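PDB 3OEP: putative uncharacterized protein TTHA0988 from Thermus thermophilus, which is of unknown function but joins KipI-like and KipA-like parts, both related to cyclophilin, in one chain and is probably not an allophanate hydrolase. Local coordinates for residues K104-K109 / E130-L135; P281-L286 / F313-G318; L334-G339 / L367-L372; L392-G397 / A470-R475; T440-V445 / A458-L463. All coordinates share one frame; numbering follows the deposited sequence. Where two conformers were deposited one is given.

Contact 1. Residues K104-K109 / E130-L135; sequences KALHQK and EPALRL
Leu106 of helix 100-108 meets the loop 130-135 through both of its methyl groups, a small example of a helix fastened to a loop by apolar packing, a bridging water and a weak ion pair. The apolar part comes first: CD1 of Leu106 touches Ala132 CB at 3.7 Å, whereas CD2 of Leu106 lies on Glu130 CB at 3.8 Å, the Leu106 and Glu130 side chains crossing at about a right angle. Leu133 presses a methyl onto the helix backbone. Because its CG stands anti to the backbone N (chi1 -176°), Leu133 CD2 arrives 3.6 Å from His107 N and reaches the edge of the imidazole, whose nitrogens are engaged elsewhere, ND1 by Tyr84 and NE2 by Thr157.

Solvent supplies the polar bridge. One water donates to Leu106 O (2.8 Å) and accepts from Glu130 N (2.9 Å), so both backbone groups are satisfied without touching. Charge adds less: the Glu130 chain bends at chi2 (-69°), yet its salt bridge, Glu130 OE1 to Lys109 NZ at 3.8 Å, is long. Were Glu130 replaced by an alanine, Lys109 would probably lose this weak ionic partner and the Leu106 CD2 methyl part of its cover.

Leu133 also packs on Val92 and Leu96 of helix 89-96; helix 100-108, through His107, packs on strands 149-153 and 169-174 of the seven-stranded mixed sheet, consistent with the cyclophilin-like fold of this family.

Contact 2. Residues P281-L286 / F313-G318; sequences PVLTAL and FLWPRG
A chi1 of -178° swings the Trp315 indole away from its own backbone N and inward to Ala285 of strand 282-285; two residues on, the Arg317 chain turns at chi3 (-79°) and brings NE to Leu286 O. The pair illustrates how one aromatic ring and one bent arginine can close the same corner by different means. Over one face of the indole sits Ala285 CB, 3.6 Å from the centroid of the five-membered ring of Trp315, a CH-pi contact almost along the ring normal. Ala285 CB also lies 3.4 Å from Pro316 O. Farther along the ring, Trp315 CH2 touches Leu283 CB at 3.7 Å, and Leu283 O lies at the ring edge beside CZ2.

Two hydrogen bonds seal the outer side. Gly318 N donates to Ala285 O at 2.8 Å, and Arg317 NE to Leu286 O at 2.9 Å; the latter acceptor lies in the guanidinium plane, although each donor stands above the plane of its carbonyl. The indole NE1 is spent on Lys319 O. With a leucine in place of Trp315, Lys319 O would probably lose its N-H donor and the Ala285 methyl the flat surface it rests on.

Strand 282-285 runs between strands 320-325 and 221-225 in one antiparallel sheet, and strand 311-315 edges another; the axes of the short strands 282-285 and 313-315 approach to 9.4 Å at 79°. Trp315 fills the space between them, touching Leu321 of the first sheet and Leu289 and Ala291 of strand 289-295 in the second.

Contact 3. Residues L334-G339 / L367-L372; sequences LAVAGG and LGLEAL
Gly339 O accepts from Glu370 N at 2.8 Å, the one direct hydrogen bond between the turn after strand 331-336 and the segment 367-372. The donor comes from above the carbonyl plane, and a CA-H...O contact is added from Leu369 CA to Gly339 O, 3.3 Å. A second such contact runs from Gly338 CA to Ala371 O at 3.5 Å. Side chains meet at one place: CD2 of Leu369 rests on Val336 CG2 at 3.6 Å and, equally close, on Ala337 O. Val336 presents that methyl because CG2 takes the crowded position between its backbone N and carbonyl carbon (chi1 -62°). A water donates to both Ala337 O (2.7 Å) and Ala371 O (2.9 Å), joining two acceptors that could not bond to each other.

The next shell sets these groups in place. Gly339 N bonds to Val336 O at 2.8 Å, and Asn267 grips the turn twice, its ND2 giving to Val336 O and its OD1 taking from Gly338 N. On the other segment, Glu370 O is held by Arg219.

The case shows why glycine occupies the third position of a type II beta turn: at the backbone angles of Gly338 a beta carbon would jam against the carbonyl O of Ala337, and here it would also run into Ala371 O. The turn, Val336 to Gly339, ties a strand of the five-stranded sheet to the segment that continues edge strand 366-368 of the six-stranded one.

Contact 4. Residues L392-G397 / A470-R475; sequences LRLLPG and ALVDPR
The guanidinium groups of Arg393 and Arg475 lie flat on each other, centres 4.2 Å apart and planes 24° from parallel, with Arg393 NH1 over the middle of the Arg475 group. The stack closes one end of an antiparallel ladder between strands 390-396 and 467-472, in the seven-stranded mixed sheet of a cyclophilin-like domain. Such stacking of two cations is tolerable where anions sit at the edges. At that of Arg475 is Asp473, gripped side-on: Arg475 NE gives to Asp473 OD2 at 3.0 Å and Arg475 NH2 to Asp473 OD1 at 2.9 Å, both on the syn side but well out of the carboxylate plane. The anti lone pair of OD2 takes Arg475 N, making an Asx turn, so three bonds fix the carboxylate. Arg393 NH2 has its own salt bridge to Asp476, and the two acids probably offset the paired charges.

In the ladder, Leu395 and Leu471 form the hydrogen-bonded pair, N to O at 2.7 Å from Leu395 to Leu471 and 2.8 Å in return; Asp473 N extends it to Arg393 O at 2.9 Å. Leu394 and Val472, the non-hydrogen-bonded pair, face inward, and Leu394 CD2 also meets Ala470 CB at 3.9 Å. Leu394 packs on Phe405 and Leu408, and Ala470 on Leu408, of helix 402-408.

At the far end a beta carbon on Gly397 would collide with Ala470 N; the bare Gly397 CA instead packs 3.9 Å from Leu471 CG.

Contact 5. Residues T440-V445 / A458-L463; sequences TPLGGV and ADKGSL
Thr440 opens the segment with a dense set of bonds to the loop 458-463, which follows a hairpin of the cyclophilin-like sheet, strands 444-447 and 454-456; the site exemplifies a threonine serving a neighbouring loop as donor and acceptor at once. Thr440 N gives to Ser462 O at 2.9 Å. The hydroxyl is tucked between its own backbone N and carbonyl carbon (chi1 54°); Thr440 OG1 donates to Gly461 O at 2.6 Å in the carbonyl plane, and receives Lys460 NZ at 2.9 Å. Lys460 NZ also gives to Thr440 O at 3.1 Å, standing above that carbonyl's plane, so one residue grips the lysine twice. A water donates to both Thr440 O and Ser462 O. Thr440 CG2, on the other branch, lies against Leu463 C at 3.6 Å.

Lys460 gets there by running extended alongside Thr440 in the opposite direction and then bending at chi4 (47°). That bend lays Lys460 CE against the chain just beyond, touching Pro441 C and standing 3.6 Å from Leu442 N. Leu442 itself reaches across with CD1, which stops 3.7 Å from Ala458 N. Farther out on the loop, Asp459 makes a salt bridge with Arg420.

Gly443 and Gly444 then lead away from the loop and into strand 444-447. They complete a type II beta turn begun at Pro441, closed by Gly444 N giving to Pro441 O at 3.0 Å.

Contact 1 stands alone in the KipI-like part, partly buried and bridged by water, its centre about 32 Å from that of contact 5. The other four lie in the KipA-like part as two touching pairs. Contacts 2 and 3 meet at Leu334, whose CD2 packs 3.5 Å from Leu283 CD1; contact 2 relies on an aromatic ring between sheets, contact 3, more buried, on backbone and glycine. Contacts 4 and 5 meet through adjacent strands of one sheet, Val472 N lying 2.8 Å from Gly443 O. Contact 4 combines a regular ladder with stacked arginines at one end, whereas buried contact 5, near the chain's centre, meets most of its polar contacts by hydrogen bonds between threonine, lysine and backbone, with one water.

Contact 1. Residues K104-K109 / E130-L135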
# COMPACT_ATOMS: atom_id res chain seq x y z
N LYS A 104 2.99 24.33 24.12
CA LYS A 104 2.40 23.14 24.74
C LYS A 104 0.94 23.34 25.08
O LYS A 104 0.10 22.48 24.82
CB LYS A 104 3.15 22.77 26.01
CG LYS A 104 4.59 22.35 25.83
CD LYS A 104 5.12 21.93 27.21
CE LYS A 104 6.61 22.00 27.33
NZ LYS A 104 6.94 21.69 28.75
N ALA A 105 0.62 24.49 25.67
CA ALA A 105 -0.76 24.78 26.07
C ALA A 105 -1.69 24.88 24.86
O ALA A 105 -2.79 24.33 24.87
CB ALA A 105 -0.81 26.05 26.91
N LEU A 106 -1.24 25.58 23.82
CA LEU A 106 -2.01 25.69 22.58
C LEU A 106 -2.26 24.32 21.95
O LEU A 106 -3.37 24.04 21.50
CB LEU A 106 -1.32 26.61 21.56
CG LEU A 106 -1.44 28.11 21.83
CD1 LEU A 106 -0.42 28.90 21.01
CD2 LEU A 106 -2.85 28.62 21.53
N HIS A 107 -1.25 23.47 21.94
CA HIS A 107 -1.41 22.14 21.36
C HIS A 107 -2.47 21.30 22.09
O HIS A 107 -3.22 20.57 21.46
CB HIS A 107 -0.10 21.37 21.30
CG HIS A 107 -0.20 20.12 20.49
ND1 HIS A 107 -0.23 18.86 21.04
CD2 HIS A 107 -0.38 19.94 19.15
CE1 HIS A 107 -0.37 17.96 20.08
NE2 HIS A 107 -0.47 18.59 18.93
N GLN A 108 -2.53 21.43 23.41
CA GLN A 108 -3.48 20.67 24.22
C GLN A 108 -4.89 21.26 24.25
O GLN A 108 -5.81 20.59 24.69
CB GLN A 108 -3.00 20.57 25.66
CG GLN A 108 -1.73 19.78 25.84
CD GLN A 108 -1.15 19.96 27.21
OE1 GLN A 108 -1.59 19.32 28.18
NE2 GLN A 108 -0.14 20.81 27.33
N LYS A 109 -5.04 22.50 23.81
CA LYS A 109 -6.33 23.20 23.97
C LYS A 109 -7.52 22.59 23.21
O LYS A 109 -8.58 22.39 23.81
CB LYS A 109 -6.18 24.69 23.64
CG LYS A 109 -7.38 25.54 24.02
CD LYS A 109 -7.06 27.03 23.90
CE LYS A 109 -8.25 27.90 24.30
NZ LYS A 109 -9.29 27.95 23.24
N GLU A 130 -4.96 25.31 16.91
CA GLU A 130 -5.25 26.71 17.24
C GLU A 130 -4.53 27.64 16.26
O GLU A 130 -3.39 27.38 15.91
CB GLU A 130 -4.80 27.04 18.66
CG GLU A 130 -5.62 26.39 19.76
CD GLU A 130 -7.03 26.94 19.86
OE1 GLU A 130 -7.18 28.16 20.03
OE2 GLU A 130 -7.99 26.14 19.76
N PRO A 131 -5.20 28.73 15.83
CA PRO A 131 -4.56 29.66 14.90
C PRO A 131 -3.13 30.07 15.26
O PRO A 131 -2.26 30.09 14.38
CB PRO A 131 -5.50 30.87 14.95
CG PRO A 131 -6.84 30.26 15.20
CD PRO A 131 -6.59 29.12 16.13
N ALA A 132 -2.88 30.37 16.53
CA ALA A 132 -1.56 30.81 16.98
C ALA A 132 -0.46 29.77 16.83
O ALA A 132 0.71 30.12 16.83
CB ALA A 132 -1.63 31.28 18.44
N LEU A 133 -0.84 28.49 16.68
CA LEU A 133 0.12 27.40 16.56
C LEU A 133 0.29 26.90 15.12
O LEU A 133 1.02 25.95 14.86
CB LEU A 133 -0.28 26.25 17.50
CG LEU A 133 0.64 25.03 17.62
CD1 LEU A 133 2.09 25.43 17.89
CD2 LEU A 133 0.12 24.08 18.70
N ARG A 134 -0.36 27.57 14.17
CA ARG A 134 -0.29 27.14 12.77
C ARG A 134 0.98 27.61 12.08
O ARG A 134 1.24 28.81 11.99
CB ARG A 134 -1.52 27.62 12.00
CG ARG A 134 -2.79 27.02 12.54
CD ARG A 134 -4.02 27.44 11.76
NE ARG A 134 -5.23 27.05 12.47
CZ ARG A 134 -6.46 27.40 12.13
NH1 ARG A 134 -6.68 28.16 11.06
NH2 ARG A 134 -7.49 26.99 12.88
N LEU A 135 1.78 26.66 11.60
CA LEU A 135 2.94 27.02 10.81
C LEU A 135 3.24 25.96 9.76
O LEU A 135 2.89 24.79 9.94
CB LEU A 135 4.16 27.29 11.69
CG LEU A 135 5.08 26.15 12.07
CD1 LEU A 135 6.33 26.66 12.81
CD2 LEU A 135 4.31 25.14 12.92
O HOH W 1 -3.60 23.52 18.76

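Contact 2. Residues P281-L286 / F313-G318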
# COMPACT_ATOMS: atom_id res chain seq x y z
N PRO A 281 14.80 -16.40 -4.99
CA PRO A 281 15.31 -17.21 -3.91
C PRO A 281 15.90 -18.52 -4.40
O PRO A 281 15.72 -18.89 -5.55
CB PRO A 281 14.07 -17.47 -3.05
CG PRO A 281 12.96 -17.49 -4.02
CD PRO A 281 13.33 -16.49 -5.09
N VAL A 282 16.61 -19.19 -3.50
CA VAL A 282 17.04 -20.56 -3.70
C VAL A 282 16.19 -21.41 -2.76
O VAL A 282 16.23 -21.23 -1.54
CB VAL A 282 18.53 -20.73 -3.38
CG1 VAL A 282 18.96 -22.19 -3.58
CG2 VAL A 282 19.38 -19.79 -4.25
N LEU A 283 15.42 -22.33 -3.33
CA LEU A 283 14.41 -23.09 -2.58
C LEU A 283 14.65 -24.58 -2.74
O LEU A 283 15.00 -25.05 -3.82
CB LEU A 283 13.01 -22.78 -3.11
CG LEU A 283 12.59 -21.32 -3.21
CD1 LEU A 283 11.23 -21.20 -3.91
CD2 LEU A 283 12.58 -20.68 -1.82
N THR A 284 14.42 -25.34 -1.67
CA THR A 284 14.53 -26.80 -1.75
C THR A 284 13.24 -27.45 -1.26
O THR A 284 12.73 -27.11 -0.19
CB THR A 284 15.76 -27.30 -0.97
OG1 THR A 284 16.93 -26.67 -1.51
CG2 THR A 284 15.90 -28.82 -1.09
N ALA A 285 12.72 -28.38 -2.06
CA ALA A 285 11.50 -29.10 -1.73
C ALA A 285 11.73 -30.04 -0.55
O ALA A 285 12.77 -30.69 -0.47
CB ALA A 285 10.99 -29.89 -2.95
N LEU A 286 10.77 -30.09 0.36
CA LEU A 286 10.81 -31.00 1.51
C LEU A 286 9.87 -32.20 1.32
O LEU A 286 9.85 -33.14 2.13
CB LEU A 286 10.44 -30.25 2.78
CG LEU A 286 11.34 -29.05 3.10
CD1 LEU A 286 10.86 -28.36 4.36
CD2 LEU A 286 12.82 -29.49 3.23
N PHE A 313 5.46 -28.20 -13.16
CA PHE A 313 6.52 -29.20 -13.17
C PHE A 313 6.53 -29.97 -11.87
O PHE A 313 6.00 -29.50 -10.86
CB PHE A 313 7.88 -28.52 -13.41
CG PHE A 313 8.20 -27.41 -12.44
CD1 PHE A 313 7.78 -26.11 -12.68
CD2 PHE A 313 8.93 -27.67 -11.29
CE1 PHE A 313 8.07 -25.09 -11.79
CE2 PHE A 313 9.23 -26.65 -10.39
CZ PHE A 313 8.80 -25.36 -10.65
N LEU A 314 7.14 -31.15 -11.90
CA LEU A 314 7.35 -31.94 -10.69
C LEU A 314 8.63 -31.44 -10.03
O LEU A 314 9.66 -31.27 -10.67
CB LEU A 314 7.43 -33.43 -11.03
CG LEU A 314 7.36 -34.46 -9.88
CD1 LEU A 314 8.63 -34.47 -9.06
CD2 LEU A 314 6.15 -34.26 -8.97
N TRP A 315 8.53 -31.18 -8.73
CA TRP A 315 9.64 -30.67 -7.94
C TRP A 315 9.89 -31.71 -6.83
O TRP A 315 9.19 -31.73 -5.83
CB TRP A 315 9.26 -29.30 -7.40
CG TRP A 315 10.30 -28.58 -6.60
CD1 TRP A 315 11.62 -28.93 -6.43
CD2 TRP A 315 10.11 -27.36 -5.88
NE1 TRP A 315 12.25 -28.00 -5.62
CE2 TRP A 315 11.35 -27.04 -5.27
CE3 TRP A 315 9.01 -26.52 -5.66
CZ2 TRP A 315 11.51 -25.90 -4.47
CZ3 TRP A 315 9.18 -25.40 -4.86
CH2 TRP A 315 10.42 -25.10 -4.28
N PRO A 316 10.87 -32.60 -7.05
CA PRO A 316 11.04 -33.72 -6.12
C PRO A 316 11.68 -33.33 -4.80
O PRO A 316 12.47 -32.39 -4.76
CB PRO A 316 11.96 -34.69 -6.88
CG PRO A 316 11.96 -34.23 -8.29
CD PRO A 316 11.73 -32.76 -8.24
N ARG A 317 11.34 -34.07 -3.75
CA ARG A 317 11.90 -33.86 -2.43
C ARG A 317 13.43 -33.78 -2.50
O ARG A 317 14.07 -34.61 -3.15
CB ARG A 317 11.49 -35.01 -1.49
CG ARG A 317 12.22 -35.04 -0.17
CD ARG A 317 11.71 -36.20 0.67
NE ARG A 317 10.44 -35.87 1.30
CZ ARG A 317 9.54 -36.75 1.73
NH1 ARG A 317 9.74 -38.06 1.59
NH2 ARG A 317 8.42 -36.31 2.30
N GLY A 318 13.99 -32.77 -1.84
CA GLY A 318 15.43 -32.62 -1.74
C GLY A 318 16.11 -31.95 -2.91
O GLY A 318 17.31 -31.71 -2.87

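Contact 3. Residues L334-G339 / L367-L372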
# COMPACT_ATOMS: atom_id res chain seq x y z
N LEU A 334 5.79 -18.16 -8.14
CA LEU A 334 5.85 -19.60 -7.95
C LEU A 334 4.65 -20.03 -7.14
O LEU A 334 4.48 -19.60 -6.00
CB LEU A 334 7.14 -19.98 -7.23
CG LEU A 334 7.39 -21.48 -7.06
CD1 LEU A 334 7.69 -22.13 -8.40
CD2 LEU A 334 8.54 -21.70 -6.07
N ALA A 335 3.81 -20.87 -7.74
CA ALA A 335 2.65 -21.45 -7.07
C ALA A 335 2.92 -22.92 -6.79
O ALA A 335 3.71 -23.56 -7.49
CB ALA A 335 1.41 -21.30 -7.93
N VAL A 336 2.27 -23.45 -5.76
CA VAL A 336 2.34 -24.88 -5.45
C VAL A 336 0.93 -25.43 -5.33
O VAL A 336 0.03 -24.76 -4.81
CB VAL A 336 3.15 -25.16 -4.16
CG1 VAL A 336 4.60 -24.69 -4.34
CG2 VAL A 336 2.50 -24.50 -2.96
N ALA A 337 0.74 -26.65 -5.81
CA ALA A 337 -0.56 -27.30 -5.76
C ALA A 337 -1.04 -27.35 -4.32
O ALA A 337 -0.34 -27.89 -3.44
CB ALA A 337 -0.47 -28.70 -6.34
N GLY A 338 -2.22 -26.79 -4.07
CA GLY A 338 -2.78 -26.69 -2.73
C GLY A 338 -2.64 -25.31 -2.11
O GLY A 338 -3.38 -24.97 -1.18
N GLY A 339 -1.70 -24.50 -2.61
CA GLY A 339 -1.45 -23.16 -2.07
C GLY A 339 -0.63 -23.20 -0.80
O GLY A 339 -0.45 -24.26 -0.19
N LEU A 367 8.03 -23.15 4.42
CA LEU A 367 6.65 -22.90 3.98
C LEU A 367 5.93 -24.22 3.81
O LEU A 367 6.53 -25.20 3.37
CB LEU A 367 6.64 -22.15 2.65
CG LEU A 367 7.44 -20.85 2.58
CD1 LEU A 367 7.13 -20.12 1.27
CD2 LEU A 367 7.16 -19.97 3.77
N GLY A 368 4.64 -24.22 4.14
CA GLY A 368 3.82 -25.43 4.06
C GLY A 368 2.63 -25.30 3.12
O GLY A 368 2.26 -24.19 2.72
N LEU A 369 2.04 -26.44 2.76
CA LEU A 369 0.84 -26.47 1.93
C LEU A 369 -0.41 -26.17 2.77
O LEU A 369 -0.54 -26.62 3.91
CB LEU A 369 0.68 -27.85 1.25
CG LEU A 369 1.83 -28.32 0.35
CD1 LEU A 369 1.54 -29.70 -0.21
CD2 LEU A 369 2.09 -27.32 -0.78
N GLU A 370 -1.33 -25.39 2.20
CA GLU A 370 -2.61 -25.13 2.87
C GLU A 370 -3.42 -26.42 2.97
O GLU A 370 -4.05 -26.68 4.00
CB GLU A 370 -3.40 -24.04 2.13
CG GLU A 370 -4.86 -23.86 2.56
CD GLU A 370 -5.03 -23.58 4.04
OE1 GLU A 370 -6.11 -23.91 4.59
OE2 GLU A 370 -4.10 -23.04 4.67
N ALA A 371 -3.38 -27.23 1.92
CA ALA A 371 -4.08 -28.51 1.87
C ALA A 371 -3.45 -29.43 0.83
O ALA A 371 -2.69 -28.97 -0.03
CB ALA A 371 -5.54 -28.29 1.53
N LEU A 372 -3.75 -30.72 0.93
CA LEU A 372 -3.30 -31.68 -0.07
C LEU A 372 -4.32 -31.70 -1.21
O LEU A 372 -5.43 -32.20 -1.06
CB LEU A 372 -3.16 -33.09 0.52
CG LEU A 372 -1.97 -33.31 1.46
CD1 LEU A 372 -2.05 -34.69 2.11
CD2 LEU A 372 -0.66 -33.14 0.71
O HOH W 2 -1.29 -30.12 -2.31

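Contact 4. Residues L392-G397 / A470-R475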
# COMPACT_ATOMS: atom_id res chain seq x y z
N LEU A 392 1.14 2.82 -22.48
CA LEU A 392 0.21 2.90 -21.35
C LEU A 392 -0.93 3.85 -21.68
O LEU A 392 -0.71 5.03 -21.94
CB LEU A 392 0.92 3.40 -20.10
CG LEU A 392 2.10 2.56 -19.61
CD1 LEU A 392 2.63 3.17 -18.32
CD2 LEU A 392 1.70 1.11 -19.40
N ARG A 393 -2.15 3.33 -21.67
CA ARG A 393 -3.34 4.15 -21.85
C ARG A 393 -3.62 4.97 -20.61
O ARG A 393 -3.53 4.47 -19.49
CB ARG A 393 -4.53 3.27 -22.20
CG ARG A 393 -4.42 2.67 -23.59
CD ARG A 393 -5.44 1.59 -23.79
NE ARG A 393 -5.04 0.35 -23.13
CZ ARG A 393 -5.69 -0.81 -23.24
NH1 ARG A 393 -6.79 -0.90 -23.99
NH2 ARG A 393 -5.23 -1.88 -22.61
N LEU A 394 -3.97 6.25 -20.81
CA LEU A 394 -4.24 7.17 -19.71
C LEU A 394 -5.70 7.56 -19.69
O LEU A 394 -6.31 7.79 -20.75
CB LEU A 394 -3.40 8.44 -19.82
CG LEU A 394 -1.95 8.43 -19.39
CD1 LEU A 394 -1.42 9.86 -19.55
CD2 LEU A 394 -1.77 7.94 -17.97
N LEU A 395 -6.25 7.65 -18.49
CA LEU A 395 -7.59 8.18 -18.23
C LEU A 395 -7.42 9.47 -17.43
O LEU A 395 -6.42 9.64 -16.73
CB LEU A 395 -8.40 7.19 -17.39
CG LEU A 395 -8.42 5.74 -17.88
CD1 LEU A 395 -8.98 4.80 -16.81
CD2 LEU A 395 -9.23 5.64 -19.16
N PRO A 396 -8.39 10.39 -17.53
CA PRO A 396 -8.37 11.55 -16.64
C PRO A 396 -8.38 11.17 -15.16
O PRO A 396 -9.11 10.26 -14.75
CB PRO A 396 -9.65 12.30 -17.01
CG PRO A 396 -9.90 11.92 -18.42
CD PRO A 396 -9.45 10.50 -18.55
N GLY A 397 -7.59 11.89 -14.38
CA GLY A 397 -7.52 11.71 -12.94
C GLY A 397 -8.32 12.76 -12.19
O GLY A 397 -8.86 13.69 -12.79
N ALA A 470 -3.85 12.24 -14.05
CA ALA A 470 -4.20 11.12 -14.89
C ALA A 470 -4.13 9.82 -14.11
O ALA A 470 -3.57 9.77 -13.00
CB ALA A 470 -3.28 11.06 -16.10
N LEU A 471 -4.71 8.78 -14.70
CA LEU A 471 -4.66 7.41 -14.20
C LEU A 471 -4.24 6.50 -15.33
O LEU A 471 -4.73 6.64 -16.45
CB LEU A 471 -6.05 6.96 -13.73
CG LEU A 471 -6.88 7.86 -12.83
CD1 LEU A 471 -8.28 7.27 -12.64
CD2 LEU A 471 -6.19 8.05 -11.50
N VAL A 472 -3.37 5.54 -15.05
CA VAL A 472 -3.11 4.48 -16.01
C VAL A 472 -4.31 3.53 -16.03
O VAL A 472 -4.81 3.11 -14.98
CB VAL A 472 -1.83 3.69 -15.68
CG1 VAL A 472 -1.67 2.49 -16.62
CG2 VAL A 472 -0.61 4.62 -15.78
N ASP A 473 -4.77 3.21 -17.24
CA ASP A 473 -5.86 2.27 -17.45
C ASP A 473 -5.57 0.96 -16.71
O ASP A 473 -4.49 0.41 -16.86
CB ASP A 473 -6.01 2.01 -18.95
CG ASP A 473 -7.30 1.29 -19.31
OD1 ASP A 473 -8.11 1.87 -20.07
OD2 ASP A 473 -7.50 0.15 -18.85
N PRO A 474 -6.53 0.46 -15.91
CA PRO A 474 -6.28 -0.77 -15.16
C PRO A 474 -5.84 -1.96 -16.02
O PRO A 474 -5.10 -2.82 -15.54
CB PRO A 474 -7.64 -1.06 -14.49
CG PRO A 474 -8.63 -0.23 -15.20
CD PRO A 474 -7.89 0.98 -15.68
N ARG A 475 -6.25 -1.98 -17.29
CA ARG A 475 -5.82 -3.04 -18.22
C ARG A 475 -4.32 -3.06 -18.52
O ARG A 475 -3.80 -4.07 -19.00
CB ARG A 475 -6.60 -2.92 -19.54
CG ARG A 475 -8.07 -3.24 -19.41
CD ARG A 475 -8.84 -2.91 -20.69
NE ARG A 475 -8.95 -1.46 -20.89
CZ ARG A 475 -9.62 -0.89 -21.89
NH1 ARG A 475 -10.24 -1.63 -22.80
NH2 ARG A 475 -9.66 0.43 -21.98

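Contact 5. Residues T440-V445 / A458-L463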
# COMPACT_ATOMS: atom_id res chain seq x y z
N THR A 440 -5.77 7.61 -2.44
CA THR A 440 -5.01 7.38 -3.66
C THR A 440 -5.71 6.35 -4.55
O THR A 440 -6.20 5.33 -4.07
CB THR A 440 -3.60 6.87 -3.34
OG1 THR A 440 -3.69 5.72 -2.50
CG2 THR A 440 -2.80 7.97 -2.63
N PRO A 441 -5.78 6.63 -5.86
CA PRO A 441 -6.34 5.68 -6.82
C PRO A 441 -5.27 4.76 -7.38
O PRO A 441 -4.17 5.22 -7.66
CB PRO A 441 -6.87 6.60 -7.92
CG PRO A 441 -5.96 7.77 -7.92
CD PRO A 441 -5.40 7.90 -6.51
N LEU A 442 -5.57 3.47 -7.55
CA LEU A 442 -4.62 2.53 -8.15
C LEU A 442 -4.35 2.96 -9.59
O LEU A 442 -5.29 3.20 -10.35
CB LEU A 442 -5.15 1.09 -8.11
CG LEU A 442 -4.19 -0.03 -8.52
CD1 LEU A 442 -2.98 -0.11 -7.59
CD2 LEU A 442 -4.94 -1.37 -8.53
N GLY A 443 -3.08 3.09 -9.96
CA GLY A 443 -2.71 3.55 -11.29
C GLY A 443 -2.65 5.07 -11.39
O GLY A 443 -2.38 5.60 -12.46
N GLY A 444 -2.88 5.76 -10.28
CA GLY A 444 -2.77 7.21 -10.26
C GLY A 444 -1.39 7.69 -10.71
O GLY A 444 -0.37 7.15 -10.26
N VAL A 445 -1.36 8.68 -11.59
CA VAL A 445 -0.11 9.29 -12.01
C VAL A 445 0.07 10.53 -11.14
O VAL A 445 -0.55 11.57 -11.38
CB VAL A 445 -0.10 9.66 -13.51
CG1 VAL A 445 1.25 10.26 -13.90
CG2 VAL A 445 -0.41 8.42 -14.35
N ALA A 458 0.22 -1.26 -6.21
CA ALA A 458 -0.48 -1.96 -5.12
C ALA A 458 -0.04 -1.62 -3.70
O ALA A 458 -0.87 -1.69 -2.79
CB ALA A 458 -0.41 -3.47 -5.34
N ASP A 459 1.22 -1.27 -3.49
CA ASP A 459 1.71 -0.97 -2.13
C ASP A 459 1.75 0.54 -1.85
O ASP A 459 2.35 0.97 -0.88
CB ASP A 459 3.09 -1.59 -1.87
CG ASP A 459 3.02 -3.07 -1.49
OD1 ASP A 459 4.07 -3.65 -1.12
OD2 ASP A 459 1.92 -3.67 -1.55
N LYS A 460 1.11 1.32 -2.72
CA LYS A 460 0.96 2.76 -2.50
C LYS A 460 0.35 3.04 -1.13
O LYS A 460 -0.46 2.25 -0.62
CB LYS A 460 0.07 3.37 -3.58
CG LYS A 460 -1.39 2.95 -3.47
CD LYS A 460 -2.20 3.37 -4.68
CE LYS A 460 -3.62 2.83 -4.61
NZ LYS A 460 -4.29 3.03 -3.29
N GLY A 461 0.73 4.17 -0.54
CA GLY A 461 0.06 4.68 0.65
C GLY A 461 -1.39 4.98 0.32
O GLY A 461 -1.71 5.30 -0.82
N SER A 462 -2.26 4.89 1.32
CA SER A 462 -3.71 5.04 1.12
C SER A 462 -4.13 6.48 0.84
O SER A 462 -5.18 6.70 0.24
CB SER A 462 -4.48 4.51 2.33
OG SER A 462 -4.28 5.35 3.46
N LEU A 463 -3.31 7.43 1.30
CA LEU A 463 -3.58 8.87 1.18
C LEU A 463 -2.40 9.62 0.59
O LEU A 463 -1.24 9.28 0.84
CB LEU A 463 -3.86 9.47 2.56
CG LEU A 463 -5.09 8.98 3.30
CD1 LEU A 463 -5.12 9.55 4.72
CD2 LEU A 463 -6.36 9.37 2.54
O HOH W 3 -6.93 4.65 -1.23